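Local coordinates for protein neuraminidase (Influenza A virus, PDB 4GDI) that may cleave terminal sialic acids as a tetrameric neuraminidase-like beta-propeller ectodomain of a bat influenza virus, though its putative active site is diverged, at residues 162-167 / 196-201; 212-215 / 221-224; 268-273 / 278-283. One frame throughout, in Å; residues are numbered along the deposited sequence.

Contact 1: residues 162-167 / 196-201; sequences IVSDGP and NFEYST
I162 presses its CB, CG1 and CG2 against the hydroxyl of S200, the nearest approach being CG1 to OG at 3.3 Å. Both side chains start toward the opposite segment, and the branched aliphatic group of I162 packs against the serine hydroxyl. The same OG lies in the plane of the F197 ring, at its edge. V163 turns to the other side, and the next inward residue is S164. Its CB sits 3.8 Å from OE1 of E198, but its OG is committed to H174 ND1. E198 starts out pointing away; the chain bends at chi2 (-70°) and brings the carboxylate back beside S164. There OE1 forms a salt bridge with R146, while OE2 takes a hydrogen bond of 3.0 Å from ND2 of N196 on its anti lone pair. The two partners help hold the rotation of this buried carboxylate and probably stabilise its charge. At D165 the side chain turns away again, its carboxylate gripped by the backbone N atoms of S140, R141 and G143. The contact is a buried seam between two propeller sheets: strand 158-165 pairs with strand 173-180 in one, and 200-205 with 208-214 in the next, with L225 of strand 224-228 backing I162 and F197.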
loop_
_atom_site.group_PDB
_atom_site.type_symbol
_atom_site.label_atom_id
_atom_site.label_comp_id
_atom_site.label_asym_id
_atom_site.label_seq_id
_atom_site.Cartn_x
_atom_site.Cartn_y
_atom_site.Cartn_z
ATOM N N ILE A 162 30.596 -1.564 13.513
ATOM C CA ILE A 162 31.627 -2.537 13.845
ATOM C C ILE A 162 31.614 -3.660 12.812
ATOM O O ILE A 162 30.586 -4.287 12.589
ATOM C CB ILE A 162 31.413 -3.163 15.246
ATOM C CG1 ILE A 162 31.247 -2.070 16.317
ATOM C CG2 ILE A 162 32.573 -4.070 15.609
ATOM C CD1 ILE A 162 32.352 -1.068 16.337
ATOM N N VAL A 163 32.756 -3.899 12.178
ATOM C CA VAL A 163 32.905 -5.009 11.243
ATOM C C VAL A 163 33.907 -6.030 11.792
ATOM O O VAL A 163 34.973 -5.654 12.280
ATOM C CB VAL A 163 33.421 -4.507 9.885
ATOM C CG1 VAL A 163 33.713 -5.672 8.959
ATOM C CG2 VAL A 163 32.418 -3.548 9.251
ATOM N N SER A 164 33.571 -7.316 11.707
ATOM C CA SER A 164 34.456 -8.368 12.211
ATOM C C SER A 164 34.957 -9.258 11.074
ATOM O O SER A 164 34.283 -9.420 10.054
ATOM C CB SER A 164 33.754 -9.213 13.270
ATOM O OG SER A 164 33.297 -8.407 14.339
ATOM N N ASP A 165 36.145 -9.822 11.273
ATOM C CA ASP A 165 36.855 -10.596 10.253
ATOM C C ASP A 165 37.579 -11.724 10.976
ATOM O O ASP A 165 37.706 -11.702 12.206
ATOM C CB ASP A 165 37.853 -9.691 9.536
ATOM C CG ASP A 165 38.379 -10.280 8.227
ATOM O OD1 ASP A 165 38.188 -11.486 7.957
ATOM O OD2 ASP A 165 39.025 -9.513 7.477
ATOM N N GLY A 166 38.040 -12.723 10.230
ATOM C CA GLY A 166 38.764 -13.835 10.823
ATOM C C GLY A 166 37.930 -15.092 10.989
ATOM O O GLY A 166 36.807 -15.034 11.473
ATOM N N PRO A 167 38.486 -16.257 10.601
ATOM C CA PRO A 167 37.735 -17.521 10.612
ATOM C C PRO A 167 37.446 -18.100 11.991
ATOM O O PRO A 167 36.531 -18.905 12.121
ATOM C CB PRO A 167 38.662 -18.486 9.859
ATOM C CG PRO A 167 40.019 -17.904 9.997
ATOM C CD PRO A 167 39.810 -16.416 9.976
ATOM N N ASN A 196 36.826 -11.923 22.297
ATOM C CA ASN A 196 36.094 -11.975 21.038
ATOM C C ASN A 196 34.928 -10.992 21.182
ATOM O O ASN A 196 34.348 -10.894 22.261
ATOM C CB ASN A 196 35.593 -13.411 20.799
ATOM C CG ASN A 196 34.654 -13.529 19.621
ATOM O OD1 ASN A 196 33.504 -13.933 19.771
ATOM N ND2 ASN A 196 35.145 -13.211 18.442
ATOM N N PHE A 197 34.596 -10.272 20.114
ATOM C CA PHE A 197 33.617 -9.175 20.184
ATOM C C PHE A 197 32.665 -9.151 18.983
ATOM O O PHE A 197 32.773 -8.280 18.110
ATOM C CB PHE A 197 34.349 -7.829 20.267
ATOM C CG PHE A 197 33.512 -6.714 20.872
ATOM C CD1 PHE A 197 32.564 -6.038 20.111
ATOM C CD2 PHE A 197 33.679 -6.346 22.212
ATOM C CE1 PHE A 197 31.793 -5.019 20.676
ATOM C CE2 PHE A 197 32.911 -5.334 22.778
ATOM C CZ PHE A 197 31.967 -4.669 22.011
ATOM N N GLU A 198 31.756 -10.124 18.935
ATOM C CA GLU A 198 30.795 -10.265 17.843
ATOM C C GLU A 198 29.466 -9.582 18.184
ATOM O O GLU A 198 29.186 -9.281 19.346
ATOM C CB GLU A 198 30.502 -11.748 17.568
ATOM C CG GLU A 198 31.739 -12.621 17.318
ATOM C CD GLU A 198 32.428 -12.338 16.001
ATOM O OE1 GLU A 198 31.759 -11.920 15.027
ATOM O OE2 GLU A 198 33.656 -12.544 15.937
ATOM N N TYR A 199 28.646 -9.376 17.157
ATOM C CA TYR A 199 27.260 -8.962 17.330
ATOM C C TYR A 199 27.103 -7.634 18.080
ATOM O O TYR A 199 26.180 -7.484 18.891
ATOM C CB TYR A 199 26.478 -10.022 18.099
ATOM C CG TYR A 199 26.641 -11.446 17.631
ATOM C CD1 TYR A 199 26.967 -11.747 16.317
ATOM C CD2 TYR A 199 26.442 -12.503 18.519
ATOM C CE1 TYR A 199 27.084 -13.073 15.897
ATOM C CE2 TYR A 199 26.570 -13.826 18.114
ATOM C CZ TYR A 199 26.884 -14.102 16.803
ATOM O OH TYR A 199 27.006 -15.409 16.409
ATOM N N SER A 200 27.990 -6.678 17.819
ATOM C CA SER A 200 27.883 -5.367 18.444
ATOM C C SER A 200 26.472 -4.835 18.302
ATOM O O SER A 200 25.938 -4.792 17.197
ATOM C CB SER A 200 28.829 -4.359 17.775
ATOM O OG SER A 200 30.174 -4.704 17.993
ATOM N N THR A 201 25.891 -4.383 19.409
ATOM C CA THR A 201 24.660 -3.627 19.373
ATOM C C THR A 201 24.911 -2.329 20.138
ATOM O O THR A 201 25.459 -2.332 21.247
ATOM C CB THR A 201 23.460 -4.437 19.930
ATOM O OG1 THR A 201 22.271 -3.639 19.942
ATOM C CG2 THR A 201 23.728 -4.938 21.368
#

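Contact 2: residues 212-215 / 221-224; sequences TGTN and KRPL. With CA (calcium ion), chain R.
Between T212-N215 and K221-L224 the direct backbone link is one hydrogen bond, G213 N to P223 O at 2.9 Å, nearly straight at 167°. It lies beside the antiparallel, non-hydrogen-bonded pair T212 and L224, whose side chains share a face. Farther along, water takes over: a molecule accepts from N215 N at 2.8 Å and lies 2.7 Å from K221 O, joining the two segments where direct backbone bonding ends.

The van der Waals contacts centre on T212, R222 and P223. CG2 of T212, set anti to the backbone N (OG1 at chi1 -58°), packs against CB and CD of R222, 3.6 Å from CB. CD2 of L224 lies alongside T212 and comes 3.4 Å from OG1, whose polar partner is I271. P223 lays its CD against the G213 carbonyl and CB of N215.

Among polar groups, the extended R222 chain carries its guanidinium alongside T214, with OG1 of T214 2.9 Å from NH1 near the guanidinium plane. The main polar partner of both side chains is I267, whose O bonds R222 NH2.

N215 O binds calcium at 2.3 Å, together with a water, the carbonyls of D219, G263 and G265, and D245 OD2. The metal thus ties the end of strand 208-214 to the loop before strand 224-228 and to the long loop beyond strand 233-236, at the end of the two central strands of this four-stranded sheet.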
loop_
_atom_site.group_PDB
_atom_site.type_symbol
_atom_site.label_atom_id
_atom_site.label_comp_id
_atom_site.label_asym_id
_atom_site.label_seq_id
_atom_site.Cartn_x
_atom_site.Cartn_y
_atom_site.Cartn_z
ATOM N N THR A 212 27.498 -3.035 23.064
ATOM C CA THR A 212 27.685 -4.256 23.811
ATOM C C THR A 212 28.017 -5.345 22.828
ATOM O O THR A 212 27.392 -5.442 21.771
ATOM C CB THR A 212 26.445 -4.689 24.572
ATOM O OG1 THR A 212 26.046 -3.651 25.461
ATOM C CG2 THR A 212 26.761 -5.969 25.403
ATOM N N GLY A 213 29.024 -6.137 23.172
ATOM C CA GLY A 213 29.442 -7.266 22.362
ATOM C C GLY A 213 28.978 -8.607 22.903
ATOM O O GLY A 213 28.371 -8.700 23.977
ATOM N N THR A 214 29.240 -9.649 22.124
ATOM C CA THR A 214 29.025 -11.024 22.558
ATOM C C THR A 214 30.344 -11.752 22.353
ATOM O O THR A 214 30.890 -11.757 21.251
ATOM C CB THR A 214 27.921 -11.688 21.758
ATOM O OG1 THR A 214 26.671 -11.056 22.048
ATOM C CG2 THR A 214 27.810 -13.213 22.104
ATOM N N ASN A 215 30.890 -12.309 23.427
ATOM C CA ASN A 215 32.138 -13.058 23.347
ATOM C C ASN A 215 31.824 -14.542 23.184
ATOM O O ASN A 215 31.361 -15.185 24.116
ATOM C CB ASN A 215 32.993 -12.826 24.602
ATOM C CG ASN A 215 34.382 -13.445 24.499
ATOM O OD1 ASN A 215 34.574 -14.473 23.850
ATOM N ND2 ASN A 215 35.351 -12.819 25.145
ATOM N N LYS A 221 30.463 -12.993 30.474
ATOM C CA LYS A 221 30.123 -11.585 30.619
ATOM C C LYS A 221 30.124 -11.033 29.203
ATOM O O LYS A 221 30.696 -11.648 28.296
ATOM C CB LYS A 221 31.141 -10.839 31.487
ATOM C CG LYS A 221 30.838 -10.886 32.983
ATOM C CD LYS A 221 32.005 -10.330 33.792
ATOM C CE LYS A 221 31.702 -10.364 35.291
ATOM N NZ LYS A 221 32.770 -9.696 36.081
ATOM N N ARG A 222 29.479 -9.892 29.003
ATOM C CA ARG A 222 29.515 -9.241 27.690
ATOM C C ARG A 222 30.510 -8.107 27.754
ATOM O O ARG A 222 30.394 -7.240 28.609
ATOM C CB ARG A 222 28.139 -8.704 27.320
ATOM C CG ARG A 222 27.077 -9.774 27.253
ATOM C CD ARG A 222 25.749 -9.184 26.836
ATOM N NE ARG A 222 24.704 -10.187 26.682
ATOM C CZ ARG A 222 24.593 -10.992 25.627
ATOM N NH1 ARG A 222 25.482 -10.928 24.650
ATOM N NH2 ARG A 222 23.594 -11.869 25.556
ATOM N N PRO A 223 31.517 -8.131 26.873
ATOM C CA PRO A 223 32.443 -6.999 26.787
ATOM C C PRO A 223 31.733 -5.749 26.259
ATOM O O PRO A 223 30.761 -5.838 25.493
ATOM C CB PRO A 223 33.494 -7.475 25.784
ATOM C CG PRO A 223 32.767 -8.455 24.919
ATOM C CD PRO A 223 31.744 -9.127 25.808
ATOM N N LEU A 224 32.225 -4.592 26.664
ATOM C CA LEU A 224 31.616 -3.323 26.286
ATOM C C LEU A 224 32.592 -2.423 25.579
ATOM O O LEU A 224 33.778 -2.374 25.909
ATOM C CB LEU A 224 31.106 -2.598 27.527
ATOM C CG LEU A 224 30.091 -3.411 28.316
ATOM C CD1 LEU A 224 29.778 -2.731 29.625
ATOM C CD2 LEU A 224 28.816 -3.603 27.487
HETATM CA CA CA R . 30.050 -16.289 25.620
HETATM O O HOH W 1 29.668 -12.412 25.976
HETATM O O HOH W 2 28.863 -17.715 27.175
#

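Contact 3: residues 268-273 / 278-283; sequences QGFILD and WTSKTK. With NO3 (nitrate ion), chain B.
S280 reaches across to F270 and meets it twice, through its ring and its backbone. From CB, the methylene rests over one face of the F270 ring, 4.1 Å from the centroid, a CH-pi contact. One bond further, OG sits over the ring centre, 3.3 Å above the plane. With chi1 at 59°, OG stands between the backbone N and the carbonyl carbon, and from there it donates to F270 O at 2.8 Å. OG also accepts a hydrogen bond from a water 2.6 Å away, and that water accepts from F270 N; a second water donates to both F270 O and S280 O. The F270 ring also meets the rings of F323 and F339.

Beyond the serine, L272 and W278 form an antiparallel hydrogen-bonded pair: L272 N to W278 O at 2.9 Å, and W278 N to L272 O at 3.1 Å. Their side chains slant across each other, CD2 of L272 3.9 Å from CD1 of the indole.

A buried hydroxyl lying against an aromatic face thus keeps both a donor and an acceptor role; one water joins F270 N to that hydroxyl and the other joins the carbonyls of F270 and S280, beyond the single L272-W278 bridge.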
loop_
_atom_site.group_PDB
_atom_site.type_symbol
_atom_site.label_atom_id
_atom_site.label_comp_id
_atom_site.label_asym_id
_atom_site.label_seq_id
_atom_site.Cartn_x
_atom_site.Cartn_y
_atom_site.Cartn_z
ATOM N N GLN A 268 23.548 -12.647 20.843
ATOM C CA GLN A 268 23.509 -11.179 20.827
ATOM C C GLN A 268 22.672 -10.633 21.971
ATOM O O GLN A 268 21.547 -11.088 22.209
ATOM C CB GLN A 268 22.929 -10.689 19.497
ATOM C CG GLN A 268 23.039 -9.179 19.263
ATOM C CD GLN A 268 22.908 -8.834 17.784
ATOM O OE1 GLN A 268 22.283 -9.571 17.023
ATOM N NE2 GLN A 268 23.508 -7.731 17.378
ATOM N N GLY A 269 23.224 -9.647 22.670
ATOM C CA GLY A 269 22.539 -9.000 23.771
ATOM C C GLY A 269 23.132 -7.640 24.116
ATOM O O GLY A 269 24.129 -7.224 23.536
ATOM N N PHE A 270 22.523 -6.961 25.081
ATOM C CA PHE A 270 22.854 -5.569 25.367
ATOM C C PHE A 270 22.966 -5.261 26.860
ATOM O O PHE A 270 22.345 -5.929 27.690
ATOM C CB PHE A 270 21.783 -4.656 24.758
ATOM C CG PHE A 270 20.425 -4.765 25.419
ATOM C CD1 PHE A 270 20.112 -3.988 26.514
ATOM C CD2 PHE A 270 19.457 -5.634 24.928
ATOM C CE1 PHE A 270 18.858 -4.071 27.116
ATOM C CE2 PHE A 270 18.198 -5.723 25.523
ATOM C CZ PHE A 270 17.903 -4.949 26.621
ATOM N N ILE A 271 23.763 -4.238 27.161
ATOM C CA ILE A 271 23.864 -3.618 28.492
ATOM C C ILE A 271 23.764 -2.107 28.285
ATOM O O ILE A 271 24.531 -1.542 27.509
ATOM C CB ILE A 271 25.220 -3.949 29.167
ATOM C CG1 ILE A 271 25.301 -5.446 29.502
ATOM C CG2 ILE A 271 25.452 -3.081 30.413
ATOM C CD1 ILE A 271 26.553 -5.850 30.242
ATOM N N LEU A 272 22.806 -1.454 28.934
ATOM C CA LEU A 272 22.751 0.004 28.897
ATOM C C LEU A 272 23.847 0.562 29.788
ATOM O O LEU A 272 23.751 0.523 31.013
ATOM C CB LEU A 272 21.389 0.526 29.338
ATOM C CG LEU A 272 21.124 2.019 29.121
ATOM C CD1 LEU A 272 21.195 2.374 27.655
ATOM C CD2 LEU A 272 19.757 2.411 29.678
ATOM N N ASP A 273 24.871 1.104 29.144
ATOM C CA ASP A 273 26.122 1.472 29.792
ATOM C C ASP A 273 26.075 2.944 30.213
ATOM O O ASP A 273 26.755 3.792 29.643
ATOM C CB ASP A 273 27.272 1.188 28.822
ATOM C CG ASP A 273 28.631 1.511 29.397
ATOM O OD1 ASP A 273 28.755 1.719 30.630
ATOM O OD2 ASP A 273 29.585 1.548 28.592
ATOM N N TRP A 278 21.752 -0.713 33.041
ATOM C CA TRP A 278 20.796 -1.817 33.034
ATOM C C TRP A 278 21.411 -3.013 32.352
ATOM O O TRP A 278 22.001 -2.878 31.273
ATOM C CB TRP A 278 19.523 -1.436 32.297
ATOM C CG TRP A 278 18.664 -0.467 33.027
ATOM C CD1 TRP A 278 18.821 0.881 33.090
ATOM C CD2 TRP A 278 17.491 -0.771 33.786
ATOM N NE1 TRP A 278 17.813 1.440 33.832
ATOM C CE2 TRP A 278 16.982 0.444 34.270
ATOM C CE3 TRP A 278 16.818 -1.955 34.096
ATOM C CZ2 TRP A 278 15.843 0.509 35.062
ATOM C CZ3 TRP A 278 15.684 -1.889 34.883
ATOM C CH2 TRP A 278 15.207 -0.667 35.353
ATOM N N THR A 279 21.287 -4.176 32.992
ATOM C CA THR A 279 21.684 -5.439 32.397
ATOM C C THR A 279 20.449 -6.159 31.929
ATOM O O THR A 279 19.346 -5.857 32.386
ATOM C CB THR A 279 22.429 -6.334 33.398
ATOM O OG1 THR A 279 21.655 -6.453 34.590
ATOM C CG2 THR A 279 23.797 -5.731 33.743
ATOM N N SER A 280 20.634 -7.127 31.037
ATOM C CA SER A 280 19.517 -7.921 30.554
ATOM C C SER A 280 19.959 -9.363 30.300
ATOM O O SER A 280 21.063 -9.612 29.824
ATOM C CB SER A 280 18.919 -7.275 29.295
ATOM O OG SER A 280 19.890 -7.161 28.283
ATOM N N LYS A 281 19.100 -10.317 30.650
ATOM C CA LYS A 281 19.449 -11.727 30.521
ATOM C C LYS A 281 18.233 -12.655 30.636
ATOM O O LYS A 281 17.147 -12.257 31.092
ATOM C CB LYS A 281 20.483 -12.096 31.582
ATOM C CG LYS A 281 19.964 -11.940 33.022
ATOM C CD LYS A 281 21.027 -12.319 34.065
ATOM C CE LYS A 281 20.416 -12.435 35.472
ATOM N NZ LYS A 281 21.392 -12.973 36.475
ATOM N N THR A 282 18.418 -13.892 30.195
ATOM C CA THR A 282 17.416 -14.932 30.412
ATOM C C THR A 282 17.145 -15.060 31.920
ATOM O O THR A 282 18.035 -14.868 32.744
ATOM C CB THR A 282 17.895 -16.275 29.859
ATOM O OG1 THR A 282 19.138 -16.626 30.474
ATOM C CG2 THR A 282 18.093 -16.205 28.316
ATOM N N LYS A 283 15.906 -15.359 32.275
ATOM C CA LYS A 283 15.558 -15.639 33.664
ATOM C C LYS A 283 16.508 -16.713 34.203
ATOM O O LYS A 283 17.213 -16.497 35.183
ATOM C CB LYS A 283 14.096 -16.092 33.740
ATOM C CG LYS A 283 13.621 -16.616 35.091
ATOM C CD LYS A 283 13.737 -15.579 36.188
ATOM C CE LYS A 283 13.196 -16.114 37.516
ATOM N NZ LYS A 283 11.756 -16.527 37.441
HETATM N N NO3 B . 23.461 -13.929 16.858
HETATM O O1 NO3 B . 23.261 -12.594 16.476
HETATM O O2 NO3 B . 23.764 -14.896 15.883
HETATM O O3 NO3 B . 23.354 -14.291 18.205
HETATM O O HOH W 3 20.533 -8.671 26.209
HETATM O O HOH W 4 23.010 -8.008 29.281
#

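How the contacts relate
Contacts 1 and 2 are coupled through neighbouring strands 200-205 and 208-214: E198 O lies 2.8 Å from T214 N and T201 O 2.8 Å from T212 N, both probable hydrogen bonds, with contact centres about 10 Å apart. Contact 2 passes on to contact 3 through T212 OG1 and I271 N, 2.9 Å apart, again with centres about 10 Å apart. Contacts 1 and 3, about 18 Å apart between centres, still touch at T201 CG2 and G269 O. Calcium belongs to contact 2. Contact 1 bridges two neighbouring sheets, contact 2 lies at strand ends of the second, and contact 3 ties the long loop after strand 233-236 to strand 277-281 of the next sheet.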